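Local coordinates for ribosome-inactivating protein 3 (Zea mays, PDB 2PQG), which belongs to the ribosome-inactivating protein family of plants, with a mixed fold in which a single beta sheet is accompanied by many helices, at residues L65-R68 / Y73-G76; V75-R78 / W84-F87; F190-R195 / V211-Q216; D221-A226 / R254-V259. All coordinates share one frame; numbering follows the deposited sequence.

How the contacts relate
From the N terminus, contact 1 comes first and closes a tight hairpin, bringing strand 74-78 back along strand 62-68. Contact 2 starts where it ends: it shares Val-75 and Gly-76 and turns the same strand against 84-86, making three successive strands of the mixed sheet. Contact 3 opens much later, closing a 15-residue connection between helices 191-199 and 211-217. Contact 4 follows with a longer closure, from helix 220-232 to the loop beyond helix 249-252. None encloses or crosses another. Contacts 3 and 4 touch through Thr-192 and Ile-255, while contact 2 lies across the chain's centre from both, about 25 and 26 Å away between centres.

Contact 1: residues L65-R68 / Y73-G76; sequences LAIR and YLVG
Ala-66 is bonded to the neighbouring strand through both its N and its O: Ala-66 N donates to Gly-76 O at 2.8 Å, and Ala-66 O receives Val-75 N, also at 2.8 Å. A third, longer bond runs from Arg-68 N to Tyr-73 O at 3.1 Å. The Ile-67 CA hydrogen approaches the same Tyr-73 oxygen.

Among the side chains, Leu-65 and Leu-74 cross obliquely, and Leu-74 CD1 lies 3.7 Å from Leu-65 CB. That methyl gets there because Leu-74 CG stands opposite its own backbone N (chi1 -178°), carrying the branch back toward the partner strand. Ile-67 CG1 comes to 4.3 Å from the same Leu-74 CD1. Arg-68 brings its aliphatic part, with CG 3.4 Å from Val-75 CG2, a close methylene-to-methyl contact. Beyond CG the arginine chain bends at chi3 (59°), and NH2 makes a salt bridge with Asp-70 and a hydrogen bond with Lys-45 O.

Further out, Leu-74 rests on Val-181 and Cys-185 of helix 171-189, and Tyr-73 OH is hydrogen-bonded to Gly-107 O. Ala-66 pairs with Gly-76 but Ile-67 with Leu-74, so Val-75 is an extra residue on its strand and its CB points toward the partner. What results is an antiparallel beta hairpin carrying a beta bulge, in the middle of the sheet of this fold.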
loop_
_atom_site.group_PDB
_atom_site.type_symbol
_atom_site.label_atom_id
_atom_site.label_comp_id
_atom_site.label_asym_id
_atom_site.label_seq_id
_atom_site.Cartn_x
_atom_site.Cartn_y
_atom_site.Cartn_z
ATOM N N LEU A 65 2.473 -9.974 3.604
ATOM C CA LEU A 65 2.472 -9.095 2.434
ATOM C C LEU A 65 3.842 -9.101 1.753
ATOM O O LEU A 65 4.865 -8.925 2.409
ATOM C CB LEU A 65 2.120 -7.659 2.845
ATOM C CG LEU A 65 0.806 -7.368 3.581
ATOM C CD1 LEU A 65 0.741 -5.872 3.898
ATOM C CD2 LEU A 65 -0.386 -7.794 2.739
ATOM N N ALA A 66 3.862 -9.316 0.442
ATOM C CA ALA A 66 5.120 -9.326 -0.308
ATOM C C ALA A 66 5.355 -7.942 -0.910
ATOM O O ALA A 66 4.706 -7.564 -1.890
ATOM C CB ALA A 66 5.065 -10.372 -1.421
ATOM N N ILE A 67 6.292 -7.194 -0.336
ATOM C CA ILE A 67 6.575 -5.844 -0.802
ATOM C C ILE A 67 7.960 -5.640 -1.414
ATOM O O ILE A 67 8.967 -6.018 -0.827
ATOM C CB ILE A 67 6.407 -4.836 0.355
ATOM C CG1 ILE A 67 4.963 -4.861 0.855
ATOM C CG2 ILE A 67 6.793 -3.444 -0.097
ATOM C CD1 ILE A 67 4.769 -4.173 2.196
ATOM N N ARG A 68 8.003 -5.029 -2.595
ATOM C CA ARG A 68 9.274 -4.751 -3.261
ATOM C C ARG A 68 9.990 -3.684 -2.453
ATOM O O ARG A 68 9.381 -2.701 -2.043
ATOM C CB ARG A 68 9.058 -4.190 -4.668
ATOM C CG ARG A 68 8.307 -5.076 -5.624
ATOM C CD ARG A 68 8.062 -4.340 -6.936
ATOM N NE ARG A 68 9.301 -3.902 -7.579
ATOM C CZ ARG A 68 9.649 -4.222 -8.821
ATOM N NH1 ARG A 68 8.849 -4.986 -9.557
ATOM N NH2 ARG A 68 10.795 -3.780 -9.327
ATOM N N TYR A 73 6.199 -1.142 -2.873
ATOM C CA TYR A 73 4.826 -1.430 -3.241
ATOM C C TYR A 73 4.489 -2.901 -3.161
ATOM O O TYR A 73 5.324 -3.760 -3.427
ATOM C CB TYR A 73 4.527 -0.922 -4.643
ATOM C CG TYR A 73 3.094 -0.470 -4.805
ATOM C CD1 TYR A 73 2.653 0.716 -4.222
ATOM C CD2 TYR A 73 2.180 -1.226 -5.539
ATOM C CE1 TYR A 73 1.335 1.141 -4.366
ATOM C CE2 TYR A 73 0.857 -0.812 -5.687
ATOM C CZ TYR A 73 0.443 0.375 -5.102
ATOM O OH TYR A 73 -0.855 0.800 -5.271
ATOM N N LEU A 74 3.240 -3.175 -2.806
ATOM C CA LEU A 74 2.730 -4.537 -2.660
ATOM C C LEU A 74 2.643 -5.303 -3.978
ATOM O O LEU A 74 2.140 -4.782 -4.972
ATOM C CB LEU A 74 1.342 -4.476 -2.020
ATOM C CG LEU A 74 0.594 -5.762 -1.704
ATOM C CD1 LEU A 74 1.313 -6.525 -0.618
ATOM C CD2 LEU A 74 -0.802 -5.407 -1.248
ATOM N N VAL A 75 3.130 -6.539 -3.989
ATOM C CA VAL A 75 3.074 -7.355 -5.199
ATOM C C VAL A 75 2.036 -8.453 -5.009
ATOM O O VAL A 75 1.321 -8.815 -5.943
ATOM C CB VAL A 75 4.427 -8.016 -5.515
ATOM C CG1 VAL A 75 4.345 -8.764 -6.835
ATOM C CG2 VAL A 75 5.518 -6.964 -5.568
ATOM N N GLY A 76 1.957 -8.978 -3.790
ATOM C CA GLY A 76 1.003 -10.031 -3.499
ATOM C C GLY A 76 0.951 -10.338 -2.019
ATOM O O GLY A 76 1.646 -9.703 -1.224
#

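Contact 2: residues V75-R78 / W84-F87; sequences VGFR and WWEF
Phe-77 and Trp-85 form the hydrogen-bonded pair at the middle of a second antiparallel beta hairpin, which extends the sheet from strand 74-78 to strand 84-86. The backbone bonds come in both directions: Trp-85 N reaches Phe-77 O at 2.8 Å, and Phe-77 N returns to Trp-85 O at 2.9 Å. A further bond joins Phe-87 N to Val-75 O at 2.9 Å.

The polar contribution of the side chains comes from Glu-86. It runs extended beside Val-75, its CG 3.4 Å from Val-75 O, while its carboxylate takes the backbone N-H groups of Leu-95 and Leu-96.

Aromatic contacts form on both faces of the sheet. On one, the Phe-77 ring and the five-membered ring of Trp-85 lie side by side with planes only 22° apart, slid so far that they barely overlap; Trp-85 CB sits over the phenyl face instead, 3.5 Å from Phe-77 CE2. Helix 171-189 covers Phe-77 through Leu-177. On the face of Trp-84, a CH-pi contact dominates. Arg-78 CB stands 3.3 Å from the centroid of the Trp-84 six-membered ring, practically on the ring normal, and Arg-78 CD continues across to lie 3.5 Å from Trp-84 CE2.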
loop_
_atom_site.group_PDB
_atom_site.type_symbol
_atom_site.label_atom_id
_atom_site.label_comp_id
_atom_site.label_asym_id
_atom_site.label_seq_id
_atom_site.Cartn_x
_atom_site.Cartn_y
_atom_site.Cartn_z
ATOM N N VAL A 75 3.130 -6.539 -3.989
ATOM C CA VAL A 75 3.074 -7.355 -5.199
ATOM C C VAL A 75 2.036 -8.453 -5.009
ATOM O O VAL A 75 1.321 -8.815 -5.943
ATOM C CB VAL A 75 4.427 -8.016 -5.515
ATOM C CG1 VAL A 75 4.345 -8.764 -6.835
ATOM C CG2 VAL A 75 5.518 -6.964 -5.568
ATOM N N GLY A 76 1.957 -8.978 -3.790
ATOM C CA GLY A 76 1.003 -10.031 -3.499
ATOM C C GLY A 76 0.951 -10.338 -2.019
ATOM O O GLY A 76 1.646 -9.703 -1.224
ATOM N N PHE A 77 0.137 -11.318 -1.648
ATOM C CA PHE A 77 0.002 -11.713 -0.250
ATOM C C PHE A 77 -0.198 -13.226 -0.114
ATOM O O PHE A 77 -0.716 -13.884 -1.023
ATOM C CB PHE A 77 -1.164 -10.955 0.397
ATOM C CG PHE A 77 -2.524 -11.378 -0.099
ATOM C CD1 PHE A 77 -3.261 -12.340 0.583
ATOM C CD2 PHE A 77 -3.083 -10.792 -1.230
ATOM C CE1 PHE A 77 -4.531 -12.713 0.147
ATOM C CE2 PHE A 77 -4.355 -11.163 -1.674
ATOM C CZ PHE A 77 -5.079 -12.122 -0.979
ATOM N N ARG A 78 0.217 -13.766 1.029
ATOM C CA ARG A 78 0.118 -15.192 1.306
ATOM C C ARG A 78 -0.935 -15.502 2.384
ATOM O O ARG A 78 -0.984 -14.852 3.428
ATOM C CB ARG A 78 1.498 -15.698 1.741
ATOM C CG ARG A 78 1.590 -17.185 2.055
ATOM C CD ARG A 78 2.978 -17.541 2.597
ATOM N NE ARG A 78 3.048 -18.926 3.057
ATOM C CZ ARG A 78 2.440 -19.391 4.147
ATOM N NH1 ARG A 78 1.713 -18.578 4.908
ATOM N NH2 ARG A 78 2.540 -20.676 4.464
ATOM N N TRP A 84 -0.262 -18.042 -2.459
ATOM C CA TRP A 84 0.180 -16.692 -2.804
ATOM C C TRP A 84 -0.712 -16.104 -3.870
ATOM O O TRP A 84 -0.980 -16.734 -4.890
ATOM C CB TRP A 84 1.622 -16.683 -3.310
ATOM C CG TRP A 84 2.642 -16.751 -2.217
ATOM C CD1 TRP A 84 3.305 -17.863 -1.784
ATOM C CD2 TRP A 84 3.107 -15.662 -1.406
ATOM N NE1 TRP A 84 4.155 -17.535 -0.756
ATOM C CE2 TRP A 84 4.055 -16.194 -0.503
ATOM C CE3 TRP A 84 2.816 -14.294 -1.355
ATOM C CZ2 TRP A 84 4.714 -15.401 0.445
ATOM C CZ3 TRP A 84 3.469 -13.507 -0.413
ATOM C CH2 TRP A 84 4.410 -14.064 0.474
ATOM N N TRP A 85 -1.170 -14.887 -3.620
ATOM C CA TRP A 85 -2.037 -14.178 -4.543
ATOM C C TRP A 85 -1.296 -12.959 -5.037
ATOM O O TRP A 85 -0.955 -12.074 -4.254
ATOM C CB TRP A 85 -3.306 -13.754 -3.832
ATOM C CG TRP A 85 -4.176 -14.892 -3.496
ATOM C CD1 TRP A 85 -4.231 -15.590 -2.312
ATOM C CD2 TRP A 85 -5.122 -15.499 -4.365
ATOM N NE1 TRP A 85 -5.173 -16.590 -2.395
ATOM C CE2 TRP A 85 -5.749 -16.545 -3.638
ATOM C CE3 TRP A 85 -5.538 -15.236 -5.676
ATOM C CZ2 TRP A 85 -6.734 -17.362 -4.208
ATOM C CZ3 TRP A 85 -6.521 -16.050 -6.239
ATOM C CH2 TRP A 85 -7.122 -17.086 -5.495
ATOM N N GLU A 86 -1.065 -12.908 -6.344
ATOM C CA GLU A 86 -0.319 -11.807 -6.939
ATOM C C GLU A 86 -1.097 -10.854 -7.845
ATOM O O GLU A 86 -1.999 -11.255 -8.587
ATOM C CB GLU A 86 0.855 -12.387 -7.718
ATOM C CG GLU A 86 1.932 -11.388 -8.051
ATOM C CD GLU A 86 3.046 -12.006 -8.867
ATOM O OE1 GLU A 86 3.158 -13.252 -8.866
ATOM O OE2 GLU A 86 3.813 -11.247 -9.497
ATOM N N PHE A 87 -0.727 -9.581 -7.775
ATOM C CA PHE A 87 -1.349 -8.545 -8.594
ATOM C C PHE A 87 -1.041 -8.835 -10.057
ATOM O O PHE A 87 0.124 -8.964 -10.440
ATOM C CB PHE A 87 -0.795 -7.169 -8.213
ATOM C CG PHE A 87 -1.508 -6.518 -7.065
ATOM C CD1 PHE A 87 -0.788 -5.976 -6.010
ATOM C CD2 PHE A 87 -2.893 -6.410 -7.058
ATOM C CE1 PHE A 87 -1.431 -5.327 -4.967
ATOM C CE2 PHE A 87 -3.545 -5.764 -6.024
ATOM C CZ PHE A 87 -2.813 -5.222 -4.972
#

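Contact 3: residues F190-R195 / V211-Q216; sequences FNTVSR and VTQGKQ
Phe-190, whose ring meets Gln-216 across this contact, gives its carbonyl oxygen to the first turn of the helix that follows: Ser-194 N donates to Phe-190 O at 3.1 Å, and Val-193 N makes a weak bond to the same atom at 3.2 Å. Phe-190 itself sits at the N-cap position of helix 191-199, just after helix 171-189 ends, and its CB points at helix 211-217.

From there the ring extends until CZ is 3.7 Å from Gln-216 O and CE2 3.8 Å from the same oxygen, approaching at a slant. CG stands opposite the carbonyl carbon (chi1 -58°), which sends the ring outward toward helix 211-217. Beyond the pair, Trp-220 meets the Phe-190 ring at a steep angle, with planes about 60° apart, and Val-256 also packs on it.

Two residues on from Phe-190, Thr-192 meets Gln-213, and the two side chains slide past one another in opposite directions. Thr-192 OG1 is turned opposite its own backbone N (chi1 178°) and approaches the extended glutamine, with Gln-213 CD 4.0 Å from it. Thr-192 O accepts the hydroxyl of Thr-196.

Gln-216 NE2 makes a weak hydrogen bond to Leu-244 O. Ile-255 packs on Gln-216 and is also bonded to the Thr-192 backbone, so it bridges the two helices. The chemistry therefore implies a junction held partly through this shared neighbour, beside a phenyl ring lying obliquely against a carbonyl oxygen.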
loop_
_atom_site.group_PDB
_atom_site.type_symbol
_atom_site.label_atom_id
_atom_site.label_comp_id
_atom_site.label_asym_id
_atom_site.label_seq_id
_atom_site.Cartn_x
_atom_site.Cartn_y
_atom_site.Cartn_z
ATOM N N PHE A 190 5.171 7.793 2.750
ATOM C CA PHE A 190 4.833 9.133 3.208
ATOM C C PHE A 190 4.649 9.274 4.703
ATOM O O PHE A 190 3.845 8.551 5.295
ATOM C CB PHE A 190 3.533 9.606 2.547
ATOM C CG PHE A 190 3.570 9.615 1.056
ATOM C CD1 PHE A 190 3.412 8.438 0.332
ATOM C CD2 PHE A 190 3.766 10.805 0.368
ATOM C CE1 PHE A 190 3.440 8.451 -1.066
ATOM C CE2 PHE A 190 3.795 10.825 -1.022
ATOM C CZ PHE A 190 3.635 9.647 -1.742
ATOM N N ASN A 191 5.373 10.208 5.317
ATOM C CA ASN A 191 5.198 10.441 6.741
ATOM C C ASN A 191 3.943 11.304 6.922
ATOM O O ASN A 191 3.486 11.533 8.041
ATOM C CB ASN A 191 6.429 11.109 7.374
ATOM C CG ASN A 191 7.037 12.186 6.504
ATOM O OD1 ASN A 191 7.681 13.109 7.003
ATOM N ND2 ASN A 191 6.857 12.067 5.202
ATOM N N THR A 192 3.378 11.775 5.813
ATOM C CA THR A 192 2.153 12.559 5.890
ATOM C C THR A 192 1.003 11.560 6.116
ATOM O O THR A 192 0.014 11.866 6.778
ATOM C CB THR A 192 1.923 13.396 4.589
ATOM O OG1 THR A 192 0.685 14.116 4.687
ATOM C CG2 THR A 192 1.913 12.498 3.356
ATOM N N VAL A 193 1.163 10.357 5.573
ATOM C CA VAL A 193 0.170 9.300 5.717
ATOM C C VAL A 193 0.331 8.584 7.060
ATOM O O VAL A 193 -0.658 8.309 7.745
ATOM C CB VAL A 193 0.291 8.259 4.580
ATOM C CG1 VAL A 193 -0.545 7.022 4.902
ATOM C CG2 VAL A 193 -0.171 8.887 3.274
ATOM N N SER A 194 1.570 8.276 7.433
ATOM C CA SER A 194 1.813 7.610 8.697
ATOM C C SER A 194 1.365 8.513 9.851
ATOM O O SER A 194 0.871 8.017 10.864
ATOM C CB SER A 194 3.289 7.245 8.837
ATOM O OG SER A 194 4.106 8.390 8.740
ATOM N N ARG A 195 1.517 9.832 9.706
ATOM C CA ARG A 195 1.076 10.741 10.769
ATOM C C ARG A 195 -0.447 10.732 10.880
ATOM O O ARG A 195 -0.998 10.703 11.973
ATOM C CB ARG A 195 1.534 12.179 10.518
ATOM C CG ARG A 195 3.017 12.424 10.718
ATOM C CD ARG A 195 3.287 13.899 10.983
ATOM N NE ARG A 195 2.756 14.753 9.923
ATOM C CZ ARG A 195 3.372 14.991 8.770
ATOM N NH1 ARG A 195 2.801 15.779 7.867
ATOM N NH2 ARG A 195 4.563 14.455 8.528
ATOM N N VAL A 211 -8.257 15.012 0.366
ATOM C CA VAL A 211 -8.191 14.945 -1.087
ATOM C C VAL A 211 -6.775 15.289 -1.521
ATOM O O VAL A 211 -6.168 14.600 -2.352
ATOM C CB VAL A 211 -9.158 15.957 -1.727
ATOM C CG1 VAL A 211 -8.784 16.210 -3.192
ATOM C CG2 VAL A 211 -10.576 15.442 -1.616
ATOM N N THR A 212 -6.251 16.358 -0.937
ATOM C CA THR A 212 -4.915 16.825 -1.268
ATOM C C THR A 212 -3.847 15.798 -0.945
ATOM O O THR A 212 -2.902 15.634 -1.718
ATOM C CB THR A 212 -4.595 18.144 -0.538
ATOM O OG1 THR A 212 -5.533 19.147 -0.948
ATOM C CG2 THR A 212 -3.176 18.605 -0.859
ATOM N N GLN A 213 -3.993 15.116 0.192
ATOM C CA GLN A 213 -3.022 14.097 0.593
ATOM C C GLN A 213 -3.029 12.982 -0.439
ATOM O O GLN A 213 -1.970 12.518 -0.883
ATOM C CB GLN A 213 -3.370 13.507 1.959
ATOM C CG GLN A 213 -3.134 14.426 3.140
ATOM C CD GLN A 213 -3.267 13.702 4.472
ATOM O OE1 GLN A 213 -2.270 13.374 5.122
ATOM N NE2 GLN A 213 -4.503 13.438 4.877
ATOM N N GLY A 214 -4.235 12.572 -0.820
ATOM C CA GLY A 214 -4.384 11.519 -1.802
ATOM C C GLY A 214 -3.702 11.869 -3.111
ATOM O O GLY A 214 -3.070 11.023 -3.741
ATOM N N LYS A 215 -3.824 13.120 -3.531
ATOM C CA LYS A 215 -3.200 13.530 -4.780
ATOM C C LYS A 215 -1.679 13.506 -4.726
ATOM O O LYS A 215 -1.028 13.207 -5.718
ATOM C CB LYS A 215 -3.693 14.913 -5.185
ATOM C CG LYS A 215 -4.893 14.877 -6.101
ATOM C CD LYS A 215 -5.722 16.118 -5.885
ATOM C CE LYS A 215 -6.684 16.389 -7.031
ATOM N NZ LYS A 215 -7.526 17.595 -6.726
ATOM N N GLN A 216 -1.113 13.822 -3.571
ATOM C CA GLN A 216 0.332 13.811 -3.427
ATOM C C GLN A 216 0.789 12.366 -3.387
ATOM O O GLN A 216 1.793 11.998 -4.001
ATOM C CB GLN A 216 0.730 14.495 -2.134
ATOM C CG GLN A 216 0.082 15.829 -1.956
ATOM C CD GLN A 216 0.418 16.426 -0.625
ATOM O OE1 GLN A 216 0.071 15.872 0.422
ATOM N NE2 GLN A 216 1.111 17.559 -0.644
#

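Contact 4: residues D221-A226 / R254-V259; sequences DRISKA and RIVALV
Ile-223 and Val-256 reach for each other tip to tip, with both CB atoms pointing toward the other segment, one on helix 220-232 and the other on the irregular segment 254-259. Ile-223 CD1 lies 3.4 Å from Val-256 CG2, a tight methyl contact, and Ile-223 CG1 is 3.6 Å from Val-256 CG1. The isoleucine thus spans both branches of the valine. Both of its torsions are far from staggered (chi1 136°, chi2 124°), which points to strain or an uncertain fit and makes the exact place of CD1 less secure. Met-241 of helix 239-242 also packs on Ile-223.

One residue along, the geometry changes. Ser-224 points its CB past the loop rather than at it, while Val-259 aims its CB at the helix. Their chains come close, CA to CA 4.9 Å between Ser-224 and Val-259. Ser-224 OG lies beside the valine, 3.6 Å from Val-259 CA and 3.8 Å from Val-259 CB. The hydroxyl is set on the side of its own backbone N (chi1 -76°); there it gives its hydrogen to Trp-220 O, one turn back in the helix, and accepts Lys-260 N, the residue after Val-259.

Trp-220 NE1 donates to Leu-258 O, and Val-259 is backbone hydrogen-bonded to Pro-39 and Leu-41, which also holds the loop. Between the two segments no hydrogen bond forms, and the contact is van der Waals. Its polar hold comes from just outside, through the serine hydroxyl, which ties the helix backbone to the loop backbone beside an apolar pair.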
loop_
_atom_site.group_PDB
_atom_site.type_symbol
_atom_site.label_atom_id
_atom_site.label_comp_id
_atom_site.label_asym_id
_atom_site.label_seq_id
_atom_site.Cartn_x
_atom_site.Cartn_y
_atom_site.Cartn_z
ATOM N N ASP A 221 6.218 9.291 -7.360
ATOM C CA ASP A 221 7.314 9.273 -8.329
ATOM C C ASP A 221 7.733 10.664 -8.679
ATOM O O ASP A 221 8.917 10.960 -8.839
ATOM C CB ASP A 221 6.899 8.597 -9.633
ATOM C CG ASP A 221 6.753 7.107 -9.496
ATOM O OD1 ASP A 221 6.598 6.431 -10.535
ATOM O OD2 ASP A 221 6.789 6.611 -8.350
ATOM N N ARG A 222 6.735 11.515 -8.821
ATOM C CA ARG A 222 6.991 12.878 -9.186
ATOM C C ARG A 222 7.670 13.651 -8.086
ATOM O O ARG A 222 8.618 14.388 -8.352
ATOM C CB ARG A 222 5.705 13.565 -9.593
ATOM C CG ARG A 222 5.990 14.803 -10.370
ATOM C CD ARG A 222 4.861 15.107 -11.290
ATOM N NE ARG A 222 3.863 15.953 -10.653
ATOM C CZ ARG A 222 2.627 16.089 -11.110
ATOM N NH1 ARG A 222 2.261 15.418 -12.199
ATOM N NH2 ARG A 222 1.768 16.899 -10.495
ATOM N N ILE A 223 7.204 13.506 -6.848
ATOM C CA ILE A 223 7.872 14.243 -5.794
ATOM C C ILE A 223 9.229 13.608 -5.479
ATOM O O ILE A 223 10.081 14.230 -4.851
ATOM C CB ILE A 223 6.977 14.444 -4.522
ATOM C CG1 ILE A 223 7.785 14.162 -3.263
ATOM C CG2 ILE A 223 5.691 13.668 -4.624
ATOM C CD1 ILE A 223 7.774 15.320 -2.313
ATOM N N SER A 224 9.446 12.383 -5.953
ATOM C CA SER A 224 10.736 11.737 -5.758
ATOM C C SER A 224 11.697 12.371 -6.759
ATOM O O SER A 224 12.852 12.625 -6.433
ATOM C CB SER A 224 10.647 10.234 -6.005
ATOM O OG SER A 224 10.027 9.594 -4.910
ATOM N N LYS A 225 11.215 12.624 -7.975
ATOM C CA LYS A 225 12.039 13.259 -9.004
ATOM C C LYS A 225 12.406 14.675 -8.555
ATOM O O LYS A 225 13.548 15.112 -8.712
ATOM C CB LYS A 225 11.292 13.303 -10.341
ATOM C CG LYS A 225 11.079 11.925 -10.958
ATOM C CD LYS A 225 10.488 11.968 -12.371
ATOM C CE LYS A 225 10.561 10.580 -12.996
ATOM N NZ LYS A 225 10.278 10.571 -14.453
ATOM N N ALA A 226 11.436 15.386 -7.989
ATOM C CA ALA A 226 11.680 16.733 -7.494
ATOM C C ALA A 226 12.712 16.671 -6.373
ATOM O O ALA A 226 13.552 17.562 -6.246
ATOM C CB ALA A 226 10.384 17.355 -6.978
ATOM N N ARG A 254 8.219 17.193 4.984
ATOM C CA ARG A 254 7.124 16.963 5.928
ATOM C C ARG A 254 6.099 16.016 5.312
ATOM O O ARG A 254 5.097 15.665 5.949
ATOM C CB ARG A 254 6.412 18.276 6.220
ATOM C CG ARG A 254 6.990 19.097 7.340
ATOM C CD ARG A 254 5.933 19.441 8.380
ATOM N NE ARG A 254 5.504 18.271 9.148
ATOM C CZ ARG A 254 4.680 18.320 10.193
ATOM N NH1 ARG A 254 4.190 19.484 10.601
ATOM N NH2 ARG A 254 4.350 17.207 10.836
ATOM N N ILE A 255 6.382 15.550 4.103
ATOM C CA ILE A 255 5.448 14.762 3.329
ATOM C C ILE A 255 5.895 13.368 2.940
ATOM O O ILE A 255 5.180 12.398 3.170
ATOM C CB ILE A 255 5.111 15.590 2.057
ATOM C CG1 ILE A 255 4.295 16.838 2.425
ATOM C CG2 ILE A 255 4.396 14.758 1.026
ATOM C CD1 ILE A 255 4.008 17.749 1.246
ATOM N N VAL A 256 7.054 13.298 2.297
ATOM C CA VAL A 256 7.611 12.015 1.889
ATOM C C VAL A 256 8.729 11.628 2.847
ATOM O O VAL A 256 9.536 12.463 3.256
ATOM C CB VAL A 256 8.174 12.039 0.452
ATOM C CG1 VAL A 256 7.036 11.918 -0.546
ATOM C CG2 VAL A 256 8.948 13.321 0.224
ATOM N N ALA A 257 8.764 10.352 3.212
ATOM C CA ALA A 257 9.772 9.840 4.132
ATOM C C ALA A 257 10.873 9.131 3.362
ATOM O O ALA A 257 12.041 9.236 3.713
ATOM C CB ALA A 257 9.127 8.885 5.143
ATOM N N LEU A 258 10.498 8.418 2.305
ATOM C CA LEU A 258 11.468 7.701 1.487
ATOM C C LEU A 258 11.244 7.991 0.003
ATOM O O LEU A 258 10.132 7.829 -0.508
ATOM C CB LEU A 258 11.348 6.200 1.736
ATOM C CG LEU A 258 11.542 5.710 3.173
ATOM C CD1 LEU A 258 11.047 4.270 3.276
ATOM C CD2 LEU A 258 13.004 5.824 3.581
ATOM N N VAL A 259 12.300 8.408 -0.695
ATOM C CA VAL A 259 12.162 8.712 -2.110
ATOM C C VAL A 259 12.635 7.619 -3.039
ATOM O O VAL A 259 13.550 6.854 -2.733
ATOM C CB VAL A 259 12.896 10.005 -2.502
ATOM C CG1 VAL A 259 12.326 11.168 -1.727
ATOM C CG2 VAL A 259 14.383 9.856 -2.265
#